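Local coordinates for protein lactoylglutathione lyase (Pseudomonas aeruginosa, PDB 4MTS) that is a metal-binding member of the glyoxalase/bleomycin resistance protein/dioxygenase superfamily, holding nickel and zinc ions, at residues V10-L13 / E14-L17. Numbering follows the deposited sequence. Where two conformers were deposited one is given.
Sequences VADL and EAAL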
ATOM      1  N   VAL A  10      -5.760   9.229  -7.527  1.00  8.97           N
ATOM      2  CA  VAL A  10      -6.624   8.788  -8.628  1.00  8.68           C
ATOM      3  C   VAL A  10      -7.118   9.987  -9.425  1.00 11.87           C
ATOM      4  O   VAL A  10      -7.317  11.062  -8.846  1.00 10.66           O
ATOM      5  CB  VAL A  10      -7.800   7.888  -8.126  1.00 12.85           C
ATOM      6  CG1 VAL A  10      -7.258   6.630  -7.435  1.00 13.82           C
ATOM      7  CG2 VAL A  10      -8.738   8.654  -7.192  1.00 11.85           C
ATOM      8  N   ALA A  11      -7.332   9.779 -10.731  1.00 10.63           N
ATOM      9  CA  ALA A  11      -7.771  10.849 -11.631  1.00 11.54           C
ATOM     10  C   ALA A  11      -9.257  11.142 -11.452  1.00 16.07           C
ATOM     11  O   ALA A  11      -9.677  12.287 -11.583  1.00 16.30           O
ATOM     12  CB  ALA A  11      -7.461  10.483 -13.082  1.00 13.07           C
ATOM     13  N   ASP A  12     -10.057  10.109 -11.189  1.00 13.16           N
ATOM     14  CA  ASP A  12     -11.512  10.232 -11.069  1.00 11.77           C
ATOM     15  C   ASP A  12     -11.896   9.413  -9.864  1.00 13.26           C
ATOM     16  O   ASP A  12     -11.804   8.188  -9.898  1.00 13.19           O
ATOM     17  CB  ASP A  12     -12.139   9.647 -12.343  1.00 13.02           C
ATOM     18  CG  ASP A  12     -13.649   9.694 -12.403  1.00 20.61           C
ATOM     19  OD1 ASP A  12     -14.291   9.683 -11.321  1.00 18.45           O
ATOM     20  OD2 ASP A  12     -14.192   9.542 -13.510  1.00 24.07           O
ATOM     21  N   LEU A  13     -12.312  10.089  -8.791  1.00 11.58           N
ATOM     22  CA  LEU A  13     -12.580   9.389  -7.553  1.00 11.20           C
ATOM     23  C   LEU A  13     -13.812   8.504  -7.657  1.00 11.87           C
ATOM     24  O   LEU A  13     -13.810   7.412  -7.136  1.00 10.78           O
ATOM     25  CB  LEU A  13     -12.637  10.352  -6.354  1.00 11.96           C
ATOM     26  CG  LEU A  13     -12.981   9.690  -5.002  1.00 17.74           C
ATOM     27  CD1 LEU A  13     -11.824   8.807  -4.492  1.00 17.96           C
ATOM     28  CD2 LEU A  13     -13.342  10.695  -3.984  1.00 16.65           C
ATOM     29  N   GLU A  14     -14.857   8.973  -8.351  1.00 11.35           N
ATOM     30  CA  GLU A  14     -16.070   8.149  -8.496  0.50 10.50           C
ATOM     31  C   GLU A  14     -15.785   6.902  -9.280  1.00 11.64           C
ATOM     32  O   GLU A  14     -16.251   5.854  -8.870  1.00 12.49           O
ATOM     33  CB  GLU A  14     -17.258   8.910  -9.103  0.50 11.90           C
ATOM     34  CG  GLU A  14     -17.899   9.866  -8.113  0.50 15.67           C
ATOM     35  CD  GLU A  14     -16.933  10.889  -7.568  0.50 29.27           C
ATOM     36  OE1 GLU A  14     -16.296  11.594  -8.389  0.50 15.82           O
ATOM     37  OE2 GLU A  14     -16.694  10.869  -6.337  0.50 18.14           O
ATOM     38  N   ALA A  15     -14.967   6.979 -10.346  1.00 10.84           N
ATOM     39  CA  ALA A  15     -14.601   5.787 -11.147  1.00 12.70           C
ATOM     40  C   ALA A  15     -13.799   4.804 -10.267  1.00 12.19           C
ATOM     41  O   ALA A  15     -14.060   3.578 -10.281  1.00 10.29           O
ATOM     42  CB  ALA A  15     -13.757   6.201 -12.352  1.00 14.66           C
ATOM     43  N   ALA A  16     -12.864   5.347  -9.468  1.00  8.72           N
ATOM     44  CA  ALA A  16     -12.062   4.548  -8.539  1.00  9.47           C
ATOM     45  C   ALA A  16     -12.949   3.822  -7.526  1.00 11.99           C
ATOM     46  O   ALA A  16     -12.859   2.607  -7.401  1.00 11.02           O
ATOM     47  CB  ALA A  16     -11.035   5.436  -7.825  1.00 10.44           C
ATOM     48  N   LEU A  17     -13.829   4.560  -6.802  1.00  9.20           N
ATOM     49  CA  LEU A  17     -14.734   3.973  -5.816  1.00  9.32           C
ATOM     50  C   LEU A  17     -15.631   2.888  -6.424  1.00 13.32           C
ATOM     51  O   LEU A  17     -15.880   1.867  -5.787  1.00 13.10           O
ATOM     52  CB  LEU A  17     -15.601   5.084  -5.153  1.00 10.43           C
ATOM     53  CG  LEU A  17     -14.815   6.006  -4.182  1.00 14.71           C
ATOM     54  CD1 LEU A  17     -15.703   7.133  -3.648  1.00 17.00           C
ATOM     55  CD2 LEU A  17     -14.244   5.240  -2.992  1.00 15.33           C
TER
HETATM   56  O   HOH W   1     -13.525  12.571  -9.202  1.00 26.64           O
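Asp12 reaches forward over the first turn of helix 13-23 and meets Ala15. Its CB lies 3.8 Å from Ala15 CB; CG stands anti to the backbone N (chi1 -180°), beside the carbonyl carbon, which turns the carboxylate toward the Ala15 methyl and amide and brings CG to 3.5 Å from Ala15 CB. At the tip the two oxygens part company. OD2 rests against the Ala15 methyl, whereas OD1 accepts from Ala15 N at 3.0 Å in a nearly straight bond (166° at the hydrogen), the N-H arriving from well above the carboxylate plane. This is an N-cap: Asp12 sits just before the helix, its carboxylate supplying an acceptor to an amide of the first turn, where the negative charge probably also interacts favourably with the helix dipole. The i to i+4 bonds of the helix start at the same residue, Ala16 N to Asp12 O and Leu17 N to Leu13 O. In the conformer described, one of two, Glu14 folds back at chi2 (58°) toward the helix start; a water accepts from Leu13 N and donates to Glu14 OE1, the water oxygen lying 3.0 Å from OE1, while OE2 forms a salt bridge with Arg31. The helix follows strand 2-9 and packs on the four-stranded sheet of a fold built from paired βαβββ modules, as in other members of this superfamily. On its buried side Leu13 and Leu17, one turn apart, touch through Leu13 CG and Leu17 CD1 at 4.0 Å, and both lean on Ala42 of strand 39-45. Val10, whose backbone is hydrogen-bonded to Thr58, places both gamma methyls against Ala16 CB, CG1 at 4.0 Å, and Leu57 touches the side chains of Val10, Leu13 and Ala16.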